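Local coordinates for protein esterase (uncultured bacterium pCosCE1, PDB 7ATL) that hydrolyses carboxylic esters and also shows promiscuous acyltransferase activity, as a family VIII carboxylesterase with a beta-lactamase-like fold, at residues A[23-28]-A[359-364]; A[126-131]-A[243-248]; A[238-243]-A[366-371]. One frame throughout, in Å; residues are numbered along the deposited sequence.

Interaction 1 of 3, residues A[23-28]-A[359-364]; sequences GRIVGS and ALTNTA
Ser28 and Thr361 meet as an antiparallel non-hydrogen-bonded pair where the strands 27-34 and 355-361 run side by side in the antiparallel sheet of the beta-lactamase fold, so that the N-terminal and C-terminal parts of the chain become neighbours. The CA atoms of Ser28 and Thr361 are 4.2 Å apart, and both side chains lie on the sheet face that Tyr372 of helix 372-381 covers; Ser28 OG is hydrogen-bonded to Tyr372 OH. Toward the sheet end the backbone pairing is slight: Asn362 N gives a weak hydrogen bond to Gly27 O, and Thr361 CA and Ser28 CA add CA-H...O contacts to Gly27 O and Leu360 O.

Beyond the last pair, side chains take over from the backbone. The amide of Asn362 folds back over its own main chain (chi1 64°), which brings OD1 within 3.2 Å of Gly27 N in a weak, bent bond. Thr363 OG1 accepts from Val26 N at 3.2 Å with an N-H...O angle of 153°, and donates in turn to Asn362 OD1 at 2.9 Å from a position 23° out of the plane of that side-chain carbonyl. OD1 thus takes one firm bond and one weak one, and with ND2 weakly bonded to Ala47 O this should limit rotation of the amide. Thr361 OG1 accepts from Thr363 N in an ST turn, and Gly344 O is its further partner.

Van der Waals packing surrounds these polar groups. Val26 stands about perpendicular to Asn362, its CG1 lying 3.6 Å from ND2. The Ile25 side chain reaches back with its far end, CD1 touching Thr363 CB at 4.0 Å. The methyl branch CG2 of Thr363 rests 3.1 Å from Arg24 O.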
loop_
_atom_site.group_PDB
_atom_site.type_symbol
_atom_site.label_atom_id
_atom_site.label_comp_id
_atom_site.label_asym_id
_atom_site.label_seq_id
_atom_site.Cartn_x
_atom_site.Cartn_y
_atom_site.Cartn_z
ATOM N N GLY A 23 -9.860 23.057 -1.840
ATOM C CA GLY A 23 -8.588 22.841 -1.109
ATOM C C GLY A 23 -8.576 21.537 -0.303
ATOM O O GLY A 23 -8.016 21.525 0.820
ATOM N N ARG A 24 -9.199 20.474 -0.829
ATOM C CA ARG A 24 -9.236 19.123 -0.207
ATOM C C ARG A 24 -8.029 18.336 -0.734
ATOM O O ARG A 24 -7.436 17.582 0.033
ATOM C CB ARG A 24 -10.560 18.417 -0.519
ATOM C CG ARG A 24 -11.674 18.643 0.497
ATOM C CD ARG A 24 -13.047 18.409 -0.132
ATOM N NE ARG A 24 -13.173 17.089 -0.743
ATOM C CZ ARG A 24 -13.591 16.807 -1.982
ATOM N NH1 ARG A 24 -13.990 17.743 -2.828
ATOM N NH2 ARG A 24 -13.632 15.544 -2.369
ATOM N N ILE A 25 -7.683 18.553 -1.999
ATOM C CA ILE A 25 -6.554 17.919 -2.737
ATOM C C ILE A 25 -5.714 19.043 -3.344
ATOM O O ILE A 25 -6.293 20.033 -3.827
ATOM C CB ILE A 25 -7.104 16.969 -3.824
ATOM C CG1 ILE A 25 -7.929 15.846 -3.199
ATOM C CG2 ILE A 25 -6.005 16.409 -4.718
ATOM C CD1 ILE A 25 -7.158 15.013 -2.181
ATOM N N VAL A 26 -4.401 18.881 -3.330
ATOM C CA VAL A 26 -3.430 19.846 -3.903
ATOM C C VAL A 26 -3.157 19.450 -5.355
ATOM O O VAL A 26 -3.162 20.358 -6.247
ATOM C CB VAL A 26 -2.161 19.861 -3.037
ATOM C CG1 VAL A 26 -1.026 20.655 -3.679
ATOM C CG2 VAL A 26 -2.491 20.378 -1.642
ATOM N N GLY A 27 -2.914 18.155 -5.568
ATOM C CA GLY A 27 -2.648 17.539 -6.882
ATOM C C GLY A 27 -2.912 16.040 -6.868
ATOM O O GLY A 27 -2.845 15.401 -5.785
ATOM N N SER A 28 -3.244 15.472 -8.023
ATOM C CA SER A 28 -3.501 14.015 -8.181
ATOM C C SER A 28 -3.127 13.591 -9.594
ATOM O O SER A 28 -3.108 14.453 -10.496
ATOM C CB SER A 28 -4.926 13.624 -7.854
ATOM O OG SER A 28 -5.801 13.978 -8.912
ATOM N N ALA A 359 -5.496 6.116 -8.053
ATOM C CA ALA A 359 -5.756 7.507 -7.635
ATOM C C ALA A 359 -4.671 7.934 -6.646
ATOM O O ALA A 359 -4.869 7.759 -5.429
ATOM C CB ALA A 359 -7.126 7.569 -7.031
ATOM N N LEU A 360 -3.538 8.402 -7.165
ATOM C CA LEU A 360 -2.397 8.895 -6.344
ATOM C C LEU A 360 -2.614 10.375 -6.067
ATOM O O LEU A 360 -2.921 11.093 -7.018
ATOM C CB LEU A 360 -1.087 8.659 -7.105
ATOM C CG LEU A 360 -0.775 7.195 -7.432
ATOM C CD1 LEU A 360 0.674 7.041 -7.873
ATOM C CD2 LEU A 360 -1.059 6.264 -6.261
ATOM N N THR A 361 -2.507 10.804 -4.815
ATOM C CA THR A 361 -2.524 12.249 -4.446
ATOM C C THR A 361 -1.329 12.560 -3.550
ATOM O O THR A 361 -0.657 11.650 -3.080
ATOM C CB THR A 361 -3.831 12.728 -3.784
ATOM O OG1 THR A 361 -3.740 12.649 -2.363
ATOM C CG2 THR A 361 -5.063 11.982 -4.254
ATOM N N ASN A 362 -1.091 13.840 -3.345
ATOM C CA ASN A 362 0.024 14.341 -2.525
ATOM C C ASN A 362 -0.604 14.933 -1.273
ATOM O O ASN A 362 0.038 15.759 -0.652
ATOM C CB ASN A 362 0.850 15.351 -3.314
ATOM C CG ASN A 362 0.058 16.593 -3.673
ATOM O OD1 ASN A 362 -1.107 16.732 -3.294
ATOM N ND2 ASN A 362 0.690 17.518 -4.374
ATOM N N THR A 363 -1.816 14.510 -0.931
ATOM C CA THR A 363 -2.601 15.078 0.190
ATOM C C THR A 363 -3.075 13.963 1.134
ATOM O O THR A 363 -4.026 13.246 0.803
ATOM C CB THR A 363 -3.743 15.917 -0.387
ATOM O OG1 THR A 363 -3.124 16.906 -1.214
ATOM C CG2 THR A 363 -4.597 16.561 0.685
ATOM N N ALA A 364 -2.437 13.833 2.294
ATOM C CA ALA A 364 -2.863 12.946 3.400
ATOM C C ALA A 364 -3.726 13.752 4.368
ATOM O O ALA A 364 -3.380 14.893 4.663
ATOM C CB ALA A 364 -1.624 12.422 4.071
#

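Interaction 2 of 3, residues A[126-131]-A[243-248]; sequences SQPAEG and FGFEIE
Phe245 lays one face of its ring over Pro128, whose CA sits 3.9 Å above the ring plane and over its centre. The proline ring extends obliquely across the same aromatic: Pro128 CB makes a CH-pi contact 4.3 Å from the Phe245 centroid, only 16° off the ring normal, while Pro128 CD reaches CE1 of Phe245 at 4.0 Å. The Phe245 side chain is brought here by a chi1 of -70°, which sets CG beside the backbone N and opposite the carbonyl carbon. At the ring edge, near its plane, Ser126 O approaches CE1 of Phe245 to 3.5 Å.

Next to the aromatic the two backbones come together at Ser126 and Gly244, their CA atoms 4.1 Å apart. Gly244, with positive phi and no side chain, lies directly against Ser126. A water bridges the two backbones, donating to Gln127 O at 2.8 Å and accepting from Glu246 N at 3.0 Å. The amide end of Gln127 is held elsewhere: OE1 accepts from Tyr133 N, tying the segment to the start of helix 132-136, while NE2 bonds to Asp122 OD2.

Pro128 to Gly131 form a type II beta turn with a weak closing bond, and Gly131 is the N-cap residue of that helix. It is a proline-aromatic CH-pi contact at the surface, seating the loop between helices 111-116 and 132-136 against the entry to strand 246-249. The Ser126 side chain touches the residues of a probable SxxK motif, as in the serine beta-lactamase fold.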
loop_
_atom_site.group_PDB
_atom_site.type_symbol
_atom_site.label_atom_id
_atom_site.label_comp_id
_atom_site.label_asym_id
_atom_site.label_seq_id
_atom_site.Cartn_x
_atom_site.Cartn_y
_atom_site.Cartn_z
ATOM N N SER A 126 -0.555 2.289 15.273
ATOM C CA SER A 126 -1.804 1.732 15.861
ATOM C C SER A 126 -1.720 1.703 17.384
ATOM O O SER A 126 -2.729 1.280 17.989
ATOM C CB SER A 126 -2.107 0.351 15.393
ATOM O OG SER A 126 -2.048 0.285 13.992
ATOM N N GLN A 127 -0.568 2.070 17.970
ATOM C CA GLN A 127 -0.349 1.976 19.434
ATOM C C GLN A 127 -0.364 3.376 20.023
ATOM O O GLN A 127 0.058 4.313 19.363
ATOM C CB GLN A 127 0.934 1.211 19.727
ATOM C CG GLN A 127 0.785 -0.289 19.501
ATOM C CD GLN A 127 2.053 -1.027 19.855
ATOM O OE1 GLN A 127 3.034 -0.465 20.361
ATOM N NE2 GLN A 127 2.040 -2.313 19.567
ATOM N N PRO A 128 -0.873 3.546 21.268
ATOM C CA PRO A 128 -0.848 4.844 21.939
ATOM C C PRO A 128 0.616 5.250 22.174
ATOM O O PRO A 128 1.470 4.401 22.044
ATOM C CB PRO A 128 -1.616 4.644 23.264
ATOM C CG PRO A 128 -2.055 3.184 23.313
ATOM C CD PRO A 128 -1.457 2.483 22.110
ATOM N N ALA A 129 0.868 6.525 22.488
ATOM C CA ALA A 129 2.188 7.046 22.931
ATOM C C ALA A 129 2.701 6.211 24.119
ATOM O O ALA A 129 1.897 5.812 24.999
ATOM C CB ALA A 129 2.066 8.511 23.277
ATOM N N GLU A 130 3.996 5.911 24.145
ATOM C CA GLU A 130 4.618 5.050 25.197
ATOM C C GLU A 130 3.970 3.648 25.222
ATOM O O GLU A 130 4.007 3.006 26.278
ATOM C CB GLU A 130 4.508 5.686 26.595
ATOM C CG GLU A 130 4.906 7.155 26.682
ATOM C CD GLU A 130 6.259 7.536 26.096
ATOM O OE1 GLU A 130 7.185 6.689 26.084
ATOM O OE2 GLU A 130 6.380 8.693 25.653
ATOM N N GLY A 131 3.426 3.164 24.101
ATOM C CA GLY A 131 3.004 1.759 23.939
ATOM C C GLY A 131 4.204 0.871 23.626
ATOM O O GLY A 131 5.314 1.356 23.407
ATOM N N PHE A 243 -8.215 4.384 12.322
ATOM C CA PHE A 243 -6.976 4.088 11.547
ATOM C C PHE A 243 -5.761 3.916 12.481
ATOM O O PHE A 243 -4.801 3.239 12.104
ATOM C CB PHE A 243 -6.790 5.158 10.464
ATOM C CG PHE A 243 -7.878 5.156 9.412
ATOM C CD1 PHE A 243 -9.123 5.729 9.656
ATOM C CD2 PHE A 243 -7.679 4.557 8.173
ATOM C CE1 PHE A 243 -10.128 5.708 8.694
ATOM C CE2 PHE A 243 -8.682 4.544 7.209
ATOM C CZ PHE A 243 -9.902 5.121 7.469
ATOM N N GLY A 244 -5.811 4.493 13.678
ATOM C CA GLY A 244 -4.749 4.386 14.688
ATOM C C GLY A 244 -4.737 5.602 15.585
ATOM O O GLY A 244 -5.801 6.092 15.926
ATOM N N PHE A 245 -3.551 6.055 15.972
ATOM C CA PHE A 245 -3.335 7.190 16.899
ATOM C C PHE A 245 -2.560 8.211 16.086
ATOM O O PHE A 245 -3.216 8.954 15.344
ATOM C CB PHE A 245 -2.636 6.751 18.197
ATOM C CG PHE A 245 -3.489 5.910 19.123
ATOM C CD1 PHE A 245 -3.663 4.543 18.891
ATOM C CD2 PHE A 245 -4.132 6.478 20.219
ATOM C CE1 PHE A 245 -4.456 3.770 19.730
ATOM C CE2 PHE A 245 -4.933 5.703 21.053
ATOM C CZ PHE A 245 -5.094 4.349 20.809
ATOM N N GLU A 246 -1.228 8.158 16.171
ATOM C CA GLU A 246 -0.312 9.184 15.625
ATOM C C GLU A 246 0.712 8.475 14.760
ATOM O O GLU A 246 1.236 7.447 15.184
ATOM C CB GLU A 246 0.371 10.009 16.721
ATOM C CG GLU A 246 -0.570 10.986 17.404
ATOM C CD GLU A 246 0.131 12.072 18.204
ATOM O OE1 GLU A 246 1.359 11.951 18.429
ATOM O OE2 GLU A 246 -0.546 13.048 18.594
ATOM N N ILE A 247 0.965 9.041 13.590
ATOM C CA ILE A 247 1.905 8.499 12.579
ATOM C C ILE A 247 3.050 9.505 12.439
ATOM O O ILE A 247 2.780 10.730 12.433
ATOM C CB ILE A 247 1.189 8.224 11.237
ATOM C CG1 ILE A 247 2.186 7.824 10.148
ATOM C CG2 ILE A 247 0.355 9.427 10.809
ATOM C CD1 ILE A 247 1.558 7.260 8.927
ATOM N N GLU A 248 4.271 8.994 12.315
ATOM C CA GLU A 248 5.510 9.791 12.160
ATOM C C GLU A 248 5.923 9.745 10.695
ATOM O O GLU A 248 6.301 8.662 10.235
ATOM C CB GLU A 248 6.624 9.229 13.049
ATOM C CG GLU A 248 7.741 10.221 13.238
ATOM C CD GLU A 248 8.944 9.819 14.070
ATOM O OE1 GLU A 248 8.880 8.830 14.850
ATOM O OE2 GLU A 248 9.953 10.519 13.905
HETATM O O HOH W 1 0.807 6.430 17.644
#

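Interaction 3 of 3, residues A[238-243]-A[366-371]; sequences TLPEGF and EGMSGR
Phe243 and Pro240 receive the end of the short helix 366-369 through Met368 and Ser369. The methyl CE of Met368 comes to CD2 of the Phe243 ring at 3.8 Å and to Pro240 CG at 4.3 Å. Alongside it, Ser369 CB meets CZ of Phe243 at 3.7 Å, and Ser369 OG lies 3.4 Å from Pro240 CG. The Met368 and Phe243 side chains run past one another in opposite directions; the methionine is extended at its first two torsions and bends at chi3, 77°, bringing CE up to the CD2 and CE2 side of the ring.

A second shell helps position the turn and Ser369. Pro240 to Phe243 form a type II beta turn, closed by Phe243 N bonding to Pro240 O at 3.1 Å, and Gly242 carries the positive phi that this turn requires. Across the contact, Ser369 OG is hydrogen-bonded to Phe365 O, and Gly370 N bonds back to Glu366 O as the helix ends.

The contact thus joins the connection between strands 235-238 and 246-249 to the short helix that follows strand 363-364 and precedes helix 372-381.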
loop_
_atom_site.group_PDB
_atom_site.type_symbol
_atom_site.label_atom_id
_atom_site.label_comp_id
_atom_site.label_asym_id
_atom_site.label_seq_id
_atom_site.Cartn_x
_atom_site.Cartn_y
_atom_site.Cartn_z
ATOM N N THR A 238 -2.266 13.137 13.633
ATOM C CA THR A 238 -3.384 12.322 14.187
ATOM C C THR A 238 -4.030 11.565 13.018
ATOM O O THR A 238 -4.435 12.194 12.029
ATOM C CB THR A 238 -4.369 13.162 15.020
ATOM O OG1 THR A 238 -3.612 14.001 15.885
ATOM C CG2 THR A 238 -5.304 12.329 15.875
ATOM N N LEU A 239 -4.058 10.241 13.091
ATOM C CA LEU A 239 -4.722 9.428 12.048
ATOM C C LEU A 239 -6.224 9.631 12.200
ATOM O O LEU A 239 -6.696 9.894 13.310
ATOM C CB LEU A 239 -4.297 7.966 12.203
ATOM C CG LEU A 239 -2.861 7.704 11.764
ATOM C CD1 LEU A 239 -2.244 6.524 12.503
ATOM C CD2 LEU A 239 -2.810 7.511 10.261
ATOM N N PRO A 240 -7.004 9.567 11.098
ATOM C CA PRO A 240 -8.463 9.621 11.200
ATOM C C PRO A 240 -8.961 8.474 12.095
ATOM O O PRO A 240 -8.284 7.449 12.173
ATOM C CB PRO A 240 -8.971 9.508 9.755
ATOM C CG PRO A 240 -7.771 9.068 8.932
ATOM C CD PRO A 240 -6.529 9.437 9.715
ATOM N N GLU A 241 -10.096 8.679 12.768
ATOM C CA GLU A 241 -10.648 7.743 13.787
ATOM C C GLU A 241 -10.746 6.330 13.203
ATOM O O GLU A 241 -11.220 6.190 12.072
ATOM C CB GLU A 241 -11.988 8.266 14.306
ATOM C CG GLU A 241 -11.814 9.513 15.170
ATOM C CD GLU A 241 -12.922 9.803 16.169
ATOM O OE1 GLU A 241 -12.667 10.598 17.112
ATOM O OE2 GLU A 241 -14.032 9.235 16.009
ATOM N N GLY A 242 -10.254 5.331 13.938
ATOM C CA GLY A 242 -10.304 3.915 13.533
ATOM C C GLY A 242 -9.043 3.461 12.821
ATOM O O GLY A 242 -8.839 2.255 12.750
ATOM N N PHE A 243 -8.215 4.384 12.322
ATOM C CA PHE A 243 -6.976 4.088 11.547
ATOM C C PHE A 243 -5.761 3.916 12.481
ATOM O O PHE A 243 -4.801 3.239 12.104
ATOM C CB PHE A 243 -6.790 5.158 10.464
ATOM C CG PHE A 243 -7.878 5.156 9.412
ATOM C CD1 PHE A 243 -9.123 5.729 9.656
ATOM C CD2 PHE A 243 -7.679 4.557 8.173
ATOM C CE1 PHE A 243 -10.128 5.708 8.694
ATOM C CE2 PHE A 243 -8.682 4.544 7.209
ATOM C CZ PHE A 243 -9.902 5.121 7.469
ATOM N N GLU A 366 -6.787 13.104 2.900
ATOM C CA GLU A 366 -7.980 13.220 2.007
ATOM C C GLU A 366 -7.873 12.148 0.911
ATOM O O GLU A 366 -8.841 11.422 0.713
ATOM C CB GLU A 366 -8.160 14.649 1.469
ATOM C CG GLU A 366 -9.326 14.831 0.490
ATOM C CD GLU A 366 -10.751 14.615 0.987
ATOM O OE1 GLU A 366 -10.996 14.715 2.199
ATOM O OE2 GLU A 366 -11.630 14.352 0.144
ATOM N N GLY A 367 -6.709 11.987 0.290
ATOM C CA GLY A 367 -6.510 11.013 -0.799
ATOM C C GLY A 367 -6.729 9.555 -0.387
ATOM O O GLY A 367 -6.941 8.713 -1.280
ATOM N N MET A 368 -6.627 9.226 0.901
ATOM C CA MET A 368 -6.679 7.823 1.364
ATOM C C MET A 368 -8.075 7.547 1.894
ATOM O O MET A 368 -8.687 6.543 1.456
ATOM C CB MET A 368 -5.678 7.561 2.489
ATOM C CG MET A 368 -5.859 6.197 3.126
ATOM S SD MET A 368 -4.896 5.962 4.625
ATOM C CE MET A 368 -5.841 6.890 5.829
ATOM N N SER A 369 -8.507 8.362 2.855
ATOM C CA SER A 369 -9.709 8.115 3.693
ATOM C C SER A 369 -10.744 9.228 3.534
ATOM O O SER A 369 -11.815 9.075 4.096
ATOM C CB SER A 369 -9.337 7.958 5.138
ATOM O OG SER A 369 -8.626 9.098 5.597
ATOM N N GLY A 370 -10.448 10.296 2.801
ATOM C CA GLY A 370 -11.401 11.406 2.620
ATOM C C GLY A 370 -12.536 11.038 1.682
ATOM O O GLY A 370 -12.716 9.844 1.396
ATOM N N ARG A 371 -13.257 12.041 1.185
ATOM C CA ARG A 371 -14.346 11.856 0.189
ATOM C C ARG A 371 -13.744 11.549 -1.198
ATOM O O ARG A 371 -14.391 10.817 -1.972
ATOM C CB ARG A 371 -15.284 13.070 0.240
ATOM C CG ARG A 371 -16.223 13.045 1.444
ATOM C CD ARG A 371 -16.757 14.405 1.874
ATOM N NE ARG A 371 -17.678 14.994 0.897
ATOM C CZ ARG A 371 -17.455 16.083 0.145
ATOM N NH1 ARG A 371 -18.390 16.487 -0.699
ATOM N NH2 ARG A 371 -16.325 16.770 0.228
#

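Overall arrangement
From the N terminus, the chain leaves helix 3-21 and enters strand 27-34, where interaction 1 will later close a loop of 330 residues by pairing it with 355-361. Interaction 2 falls wholly within that span, linking the loop 126-131 to 243-248. Interaction 3 starts at 238-243, inside the loop of interaction 2, and returns at 366-371, so it crosses both others. Phe243 belongs to interactions 2 and 3, and Leu239 N probably bonds to Phe245 O. Interactions 1 and 3 touch through a salt bridge from Arg24 to Glu366. Together they connect the main sheet, the C-terminal helices and the hairpin of strands 235-238 and 246-249 with the loop between helices 111-116 and 132-136.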